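Local coordinates for protein transcriptional regulator, TetR family (Marinobacter aquaeolei, PDB 3NNR) that probably binds DNA as a transcriptional regulator of the TetR family, through a helix-turn-helix domain at its N-terminal end, at residues Thr6-Leu17 / Ile31-Leu42. Residues are numbered along the deposited sequence; the frame is centred on the assembly and turned at random. Where two conformers were deposited one is given.
Sequences TRDKILLSSLEL and IAAHLAISPGNL
Ile10 and Leu35 meet in the core between the first helix and the predicted helix-turn-helix motif of a TetR-type DNA-binding domain. The axes of the helical segments 6-17 and 31-35 cross at 111°, 10.0 Å apart at closest approach. The two side chains run at about a right angle, and Leu35 CD1 lies 3.6 Å from both CA and CG1 of Ile10. The branches of Ile10 part from there: CD1 meets the end of Ile37, 4.0 Å from its CD1, whereas CG2 turns to Ile31 CG2 and Leu42 CD2, so one isoleucine touches both helices of the motif and the turn joining them. Phe46 packs on Ile10, and Ile52 of helix 49-67 on Ser14 and Ile31. One helical turn beyond Ile10, Ser14 brings a polar atom against Ile31. With chi1 at -65° its OG swings back along the helix and bonds to Ile10 O at 2.7 Å, approaching from the face of the carbonyl plane opposite Ser14 N; this bond gives the hydroxyl proton an acceptor where OG faces Ile31 CG2 and CD1. Toward the surface, His34 holds CG anti to its backbone N (chi1 -176°), which lays its ring alongside Leu17. Leu17 CD2 sits over one face in a CH-pi contact, 4.3 Å from the ring centroid and offset toward the rim, while Ser13 OG lies at the ring edge. Past the Schellman motif at Ala36, Ser38 is the N-cap of helix 39-45, the presumed recognition helix, its OG accepting from Asn41 N at 2.9 Å.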
ATOM      1  N   THR A   6     -25.695 -21.529 -12.114  1.00 86.18           N
ATOM      2  CA  THR A   6     -24.405 -22.224 -11.905  1.00 78.25           C
ATOM      3  C   THR A   6     -23.190 -21.280 -12.042  1.00 73.72           C
ATOM      4  O   THR A   6     -22.271 -21.334 -11.242  1.00 67.03           O
ATOM      5  CB  THR A   6     -24.232 -23.416 -12.906  1.00 78.03           C
ATOM      6  OG1 THR A   6     -25.305 -24.355 -12.750  1.00 83.88           O
ATOM      7  CG2 THR A   6     -22.918 -24.149 -12.700  1.00 58.13           C
ATOM      8  N   ARG A   7     -23.224 -20.438 -13.070  1.00 72.18           N
ATOM      9  CA  ARG A   7     -22.211 -19.427 -13.351  1.00 68.86           C
ATOM     10  C   ARG A   7     -22.024 -18.435 -12.196  1.00 66.79           C
ATOM     11  O   ARG A   7     -20.894 -18.061 -11.856  1.00 62.88           O
ATOM     12  CB  ARG A   7     -22.651 -18.628 -14.586  1.00 72.25           C
ATOM     13  CG  ARG A   7     -21.668 -17.576 -15.078  1.00 76.70           C
ATOM     14  CD  ARG A   7     -22.311 -16.577 -16.007  1.00 81.11           C
ATOM     15  NE  ARG A   7     -21.289 -15.627 -16.442  1.00 82.86           N
ATOM     16  CZ  ARG A   7     -20.374 -15.874 -17.400  1.00 84.89           C
ATOM     17  NH1 ARG A   7     -20.308 -17.055 -18.066  1.00 85.98           N
ATOM     18  NH2 ARG A   7     -19.495 -14.932 -17.707  1.00 71.50           N
ATOM     19  N   ASP A   8     -23.137 -17.955 -11.649  1.00 68.04           N
ATOM     20  CA  ASP A   8     -23.087 -16.977 -10.545  1.00 67.96           C
ATOM     21  C   ASP A   8     -22.507 -17.616  -9.266  1.00 64.01           C
ATOM     22  O   ASP A   8     -21.790 -16.943  -8.539  1.00 64.32           O
ATOM     23  CB  ASP A   8     -24.455 -16.319 -10.325  1.00 71.02           C
ATOM     24  CG  ASP A   8     -24.874 -15.410 -11.489  1.00 77.51           C
ATOM     25  OD1 ASP A   8     -24.030 -14.639 -12.023  1.00 85.04           O
ATOM     26  OD2 ASP A   8     -26.069 -15.448 -11.850  1.00 89.88           O
ATOM     27  N   LYS A   9     -22.804 -18.897  -9.030  1.00 61.74           N
ATOM     28  CA  LYS A   9     -22.214 -19.650  -7.938  1.00 62.55           C
ATOM     29  C   LYS A   9     -20.704 -19.709  -8.142  1.00 63.15           C
ATOM     30  O   LYS A   9     -19.939 -19.441  -7.191  1.00 62.85           O
ATOM     31  CB  LYS A   9     -22.747 -21.087  -7.825  1.00 64.87           C
ATOM     32  CG  LYS A   9     -24.158 -21.269  -7.282  1.00 71.28           C
ATOM     33  CD  LYS A   9     -24.498 -22.789  -7.188  1.00 84.13           C
ATOM     34  CE  LYS A   9     -25.917 -23.045  -6.654  1.00 93.41           C
ATOM     35  NZ  LYS A   9     -26.331 -24.487  -6.759  1.00 97.74           N
ATOM     36  N   ILE A  10     -20.278 -20.024  -9.372  1.00 60.46           N
ATOM     37  CA  ILE A  10     -18.858 -20.108  -9.675  1.00 58.04           C
ATOM     38  C   ILE A  10     -18.140 -18.803  -9.310  1.00 55.58           C
ATOM     39  O   ILE A  10     -17.069 -18.867  -8.714  1.00 53.32           O
ATOM     40  CB  ILE A  10     -18.543 -20.491 -11.159  1.00 58.74           C
ATOM     41  CG1 ILE A  10     -19.030 -21.904 -11.496  1.00 61.74           C
ATOM     42  CG2 ILE A  10     -17.009 -20.443 -11.410  1.00 49.80           C
ATOM     43  CD1 ILE A  10     -19.196 -22.133 -12.971  1.00 51.62           C
ATOM     44  N   LEU A  11     -18.712 -17.651  -9.680  1.00 55.48           N
ATOM     45  CA  LEU A  11     -18.105 -16.343  -9.360  1.00 54.10           C
ATOM     46  C   LEU A  11     -18.142 -16.097  -7.842  1.00 54.54           C
ATOM     47  O   LEU A  11     -17.164 -15.668  -7.276  1.00 55.53           O
ATOM     48  CB  LEU A  11     -18.808 -15.195 -10.095  1.00 55.01           C
ATOM     49  CG  LEU A  11     -18.645 -15.035 -11.618  1.00 59.17           C
ATOM     50  CD1 LEU A  11     -19.742 -14.124 -12.197  1.00 53.04           C
ATOM     51  CD2 LEU A  11     -17.249 -14.492 -11.952  1.00 51.96           C
ATOM     52  N   LEU A  12     -19.253 -16.421  -7.192  1.00 57.08           N
ATOM     53  CA  LEU A  12     -19.411 -16.206  -5.740  1.00 60.08           C
ATOM     54  C   LEU A  12     -18.423 -17.081  -4.929  1.00 58.08           C
ATOM     55  O   LEU A  12     -17.724 -16.584  -4.016  1.00 60.06           O
ATOM     56  CB  LEU A  12     -20.859 -16.490  -5.299  1.00 63.42           C
ATOM     57  CG  LEU A  12     -21.449 -15.672  -4.138  1.00 76.68           C
ATOM     58  CD1 LEU A  12     -22.667 -16.432  -3.568  1.00 79.34           C
ATOM     59  CD2 LEU A  12     -20.457 -15.310  -3.001  1.00 84.32           C
ATOM     60  N   SER A  13     -18.375 -18.364  -5.268  1.00 53.23           N
ATOM     61  CA  SER A  13     -17.486 -19.309  -4.611  1.00 54.93           C
ATOM     62  C   SER A  13     -16.008 -19.048  -4.886  1.00 52.51           C
ATOM     63  O   SER A  13     -15.186 -19.207  -3.988  1.00 52.13           O
ATOM     64  CB  SER A  13     -17.827 -20.750  -4.976  1.00 56.64           C
ATOM     65  OG  SER A  13     -19.032 -21.137  -4.360  1.00 64.76           O
ATOM     66  N   SER A  14     -15.670 -18.666  -6.110  1.00 52.72           N
ATOM     67  CA  SER A  14     -14.277 -18.332  -6.435  1.00 51.22           C
ATOM     68  C   SER A  14     -13.811 -17.165  -5.585  1.00 53.92           C
ATOM     69  O   SER A  14     -12.715 -17.229  -5.005  1.00 59.07           O
ATOM     70  CB  SER A  14     -14.112 -18.001  -7.888  1.00 50.81           C
ATOM     71  OG  SER A  14     -14.381 -19.143  -8.637  1.00 54.36           O
ATOM     72  N   LEU A  15     -14.638 -16.126  -5.481  1.00 52.96           N
ATOM     73  CA  LEU A  15     -14.337 -14.969  -4.617  1.00 53.40           C
ATOM     74  C   LEU A  15     -14.057 -15.389  -3.151  1.00 54.54           C
ATOM     75  O   LEU A  15     -13.088 -14.915  -2.554  1.00 55.56           O
ATOM     76  CB  LEU A  15     -15.486 -13.939  -4.683  1.00 54.50           C
ATOM     77  CG  LEU A  15     -15.418 -12.685  -3.792  1.00 54.17           C
ATOM     78  CD1 LEU A  15     -14.246 -11.807  -4.175  1.00 46.32           C
ATOM     79  CD2 LEU A  15     -16.755 -11.934  -3.860  1.00 40.44           C
ATOM     80  N   GLU A  16     -14.890 -16.294  -2.617  1.00 56.00           N
ATOM     81  CA  GLU A  16     -14.777 -16.814  -1.229  0.50 56.18           C
ATOM     82  C   GLU A  16     -13.456 -17.552  -1.028  1.00 56.29           C
ATOM     83  O   GLU A  16     -12.756 -17.331  -0.035  1.00 55.02           O
ATOM     84  CB  GLU A  16     -15.930 -17.786  -0.876  0.50 57.23           C
ATOM     85  CG  GLU A  16     -15.960 -18.280   0.602  0.50 61.88           C
ATOM     86  CD  GLU A  16     -16.765 -19.562   0.812  0.50 64.91           C
ATOM     87  OE1 GLU A  16     -17.757 -19.798   0.086  0.50 65.54           O
ATOM     88  OE2 GLU A  16     -16.393 -20.335   1.721  0.50 65.72           O
ATOM     89  N   LEU A  17     -13.137 -18.449  -1.967  1.00 55.67           N
ATOM     90  CA  LEU A  17     -11.895 -19.243  -1.910  1.00 53.02           C
ATOM     91  C   LEU A  17     -10.670 -18.328  -2.102  1.00 53.65           C
ATOM     92  O   LEU A  17      -9.738 -18.417  -1.327  1.00 59.38           O
ATOM     93  CB  LEU A  17     -11.924 -20.392  -2.917  1.00 52.53           C
ATOM     94  CG  LEU A  17     -12.914 -21.536  -2.643  1.00 51.07           C
ATOM     95  CD1 LEU A  17     -13.071 -22.353  -3.875  1.00 45.82           C
ATOM     96  CD2 LEU A  17     -12.507 -22.434  -1.454  1.00 48.64           C
ATOM     97  N   ILE A  31     -12.052 -25.087  -7.346  1.00 58.43           N
ATOM     98  CA  ILE A  31     -13.327 -24.393  -7.444  1.00 56.11           C
ATOM     99  C   ILE A  31     -14.425 -25.408  -7.879  1.00 57.51           C
ATOM    100  O   ILE A  31     -15.477 -25.482  -7.272  1.00 59.19           O
ATOM    101  CB  ILE A  31     -13.231 -23.159  -8.360  1.00 54.19           C
ATOM    102  CG1 ILE A  31     -12.197 -22.145  -7.840  1.00 53.44           C
ATOM    103  CG2 ILE A  31     -14.608 -22.464  -8.452  1.00 53.15           C
ATOM    104  CD1 ILE A  31     -11.698 -21.197  -8.950  1.00 48.76           C
ATOM    105  N   ALA A  32     -14.140 -26.226  -8.886  1.00 58.80           N
ATOM    106  CA  ALA A  32     -15.067 -27.283  -9.309  1.00 60.24           C
ATOM    107  C   ALA A  32     -15.381 -28.234  -8.145  1.00 62.24           C
ATOM    108  O   ALA A  32     -16.546 -28.547  -7.912  1.00 63.30           O
ATOM    109  CB  ALA A  32     -14.508 -28.066 -10.504  1.00 58.61           C
ATOM    110  N   ALA A  33     -14.348 -28.657  -7.410  1.00 62.38           N
ATOM    111  CA  ALA A  33     -14.526 -29.573  -6.274  1.00 64.92           C
ATOM    112  C   ALA A  33     -15.425 -28.978  -5.173  1.00 67.71           C
ATOM    113  O   ALA A  33     -16.329 -29.673  -4.681  1.00 70.54           O
ATOM    114  CB  ALA A  33     -13.176 -30.012  -5.708  1.00 63.47           C
ATOM    115  N   HIS A  34     -15.198 -27.700  -4.836  1.00 67.54           N
ATOM    116  CA  HIS A  34     -15.968 -26.957  -3.801  1.00 70.72           C
ATOM    117  C   HIS A  34     -17.434 -26.931  -4.203  1.00 71.32           C
ATOM    118  O   HIS A  34     -18.302 -27.301  -3.414  1.00 71.27           O
ATOM    119  CB  HIS A  34     -15.410 -25.523  -3.636  1.00 68.76           C
ATOM    120  CG  HIS A  34     -16.047 -24.697  -2.541  1.00 79.92           C
ATOM    121  ND1 HIS A  34     -15.705 -24.821  -1.209  1.00 85.22           N
ATOM    122  CD2 HIS A  34     -16.916 -23.655  -2.606  1.00 85.39           C
ATOM    123  CE1 HIS A  34     -16.385 -23.936  -0.497  1.00 88.24           C
ATOM    124  NE2 HIS A  34     -17.118 -23.209  -1.322  1.00 86.22           N
ATOM    125  N   LEU A  35     -17.684 -26.551  -5.461  1.00 69.50           N
ATOM    126  CA  LEU A  35     -19.050 -26.505  -6.006  1.00 69.23           C
ATOM    127  C   LEU A  35     -19.682 -27.839  -6.405  1.00 67.55           C
ATOM    128  O   LEU A  35     -20.858 -27.842  -6.752  1.00 69.40           O
ATOM    129  CB  LEU A  35     -19.113 -25.541  -7.192  1.00 68.85           C
ATOM    130  CG  LEU A  35     -19.024 -24.061  -6.887  1.00 66.05           C
ATOM    131  CD1 LEU A  35     -19.054 -23.342  -8.222  1.00 66.52           C
ATOM    132  CD2 LEU A  35     -20.195 -23.638  -5.995  1.00 68.57           C
ATOM    133  N   ALA A  36     -18.949 -28.953  -6.322  1.00 66.15           N
ATOM    134  CA  ALA A  36     -19.470 -30.291  -6.708  1.00 69.43           C
ATOM    135  C   ALA A  36     -19.978 -30.352  -8.184  1.00 68.67           C
ATOM    136  O   ALA A  36     -21.019 -30.941  -8.458  1.00 72.45           O
ATOM    137  CB  ALA A  36     -20.551 -30.785  -5.699  1.00 70.13           C
ATOM    138  N   ILE A  37     -19.259 -29.660  -9.083  1.00 65.05           N
ATOM    139  CA  ILE A  37     -19.498 -29.643 -10.520  1.00 64.52           C
ATOM    140  C   ILE A  37     -18.231 -30.191 -11.154  1.00 63.57           C
ATOM    141  O   ILE A  37     -17.160 -30.006 -10.616  1.00 64.79           O
ATOM    142  CB  ILE A  37     -19.854 -28.227 -11.099  1.00 62.71           C
ATOM    143  CG1 ILE A  37     -18.723 -27.197 -10.950  1.00 57.22           C
ATOM    144  CG2 ILE A  37     -21.121 -27.707 -10.445  1.00 61.77           C
ATOM    145  CD1 ILE A  37     -18.931 -25.939 -11.825  1.00 51.41           C
ATOM    146  N   SER A  38     -18.347 -30.873 -12.285  1.00 65.19           N
ATOM    147  CA  SER A  38     -17.163 -31.433 -12.931  1.00 64.58           C
ATOM    148  C   SER A  38     -16.229 -30.319 -13.441  1.00 62.12           C
ATOM    149  O   SER A  38     -16.666 -29.172 -13.581  1.00 62.11           O
ATOM    150  CB  SER A  38     -17.565 -32.295 -14.120  1.00 64.68           C
ATOM    151  OG  SER A  38     -18.113 -31.475 -15.131  1.00 68.80           O
ATOM    152  N   PRO A  39     -14.943 -30.644 -13.693  1.00 61.60           N
ATOM    153  CA  PRO A  39     -14.042 -29.669 -14.332  1.00 59.96           C
ATOM    154  C   PRO A  39     -14.626 -29.171 -15.678  1.00 60.72           C
ATOM    155  O   PRO A  39     -14.598 -27.960 -15.988  1.00 62.01           O
ATOM    156  CB  PRO A  39     -12.755 -30.474 -14.547  1.00 59.95           C
ATOM    157  CG  PRO A  39     -12.788 -31.542 -13.494  1.00 64.05           C
ATOM    158  CD  PRO A  39     -14.214 -31.836 -13.192  1.00 61.29           C
ATOM    159  N   GLY A  40     -15.159 -30.105 -16.457  1.00 60.39           N
ATOM    160  CA  GLY A  40     -15.826 -29.760 -17.706  1.00 62.55           C
ATOM    161  C   GLY A  40     -16.984 -28.779 -17.573  1.00 58.76           C
ATOM    162  O   GLY A  40     -17.167 -27.945 -18.436  1.00 56.58           O
ATOM    163  N   ASN A  41     -17.757 -28.898 -16.489  1.00 59.63           N
ATOM    164  CA  ASN A  41     -18.891 -28.001 -16.221  1.00 58.05           C
ATOM    165  C   ASN A  41     -18.366 -26.595 -15.993  1.00 56.59           C
ATOM    166  O   ASN A  41     -18.923 -25.665 -16.536  1.00 59.33           O
ATOM    167  CB  ASN A  41     -19.715 -28.514 -15.040  1.00 58.08           C
ATOM    168  CG  ASN A  41     -21.089 -27.833 -14.884  1.00 59.81           C
ATOM    169  OD1 ASN A  41     -21.339 -26.733 -15.386  1.00 65.51           O
ATOM    170  ND2 ASN A  41     -21.996 -28.518 -14.158  1.00 59.37           N
ATOM    171  N   LEU A  42     -17.291 -26.464 -15.217  1.00 53.73           N
ATOM    172  CA  LEU A  42     -16.650 -25.174 -14.952  1.00 54.89           C
ATOM    173  C   LEU A  42     -16.057 -24.605 -16.246  1.00 57.53           C
ATOM    174  O   LEU A  42     -16.190 -23.409 -16.508  1.00 62.17           O
ATOM    175  CB  LEU A  42     -15.515 -25.311 -13.912  1.00 52.88           C
ATOM    176  CG  LEU A  42     -15.107 -24.066 -13.117  1.00 51.71           C
ATOM    177  CD1 LEU A  42     -13.898 -24.402 -12.272  1.00 60.61           C
ATOM    178  CD2 LEU A  42     -14.766 -22.868 -13.923  1.00 59.70           C
TER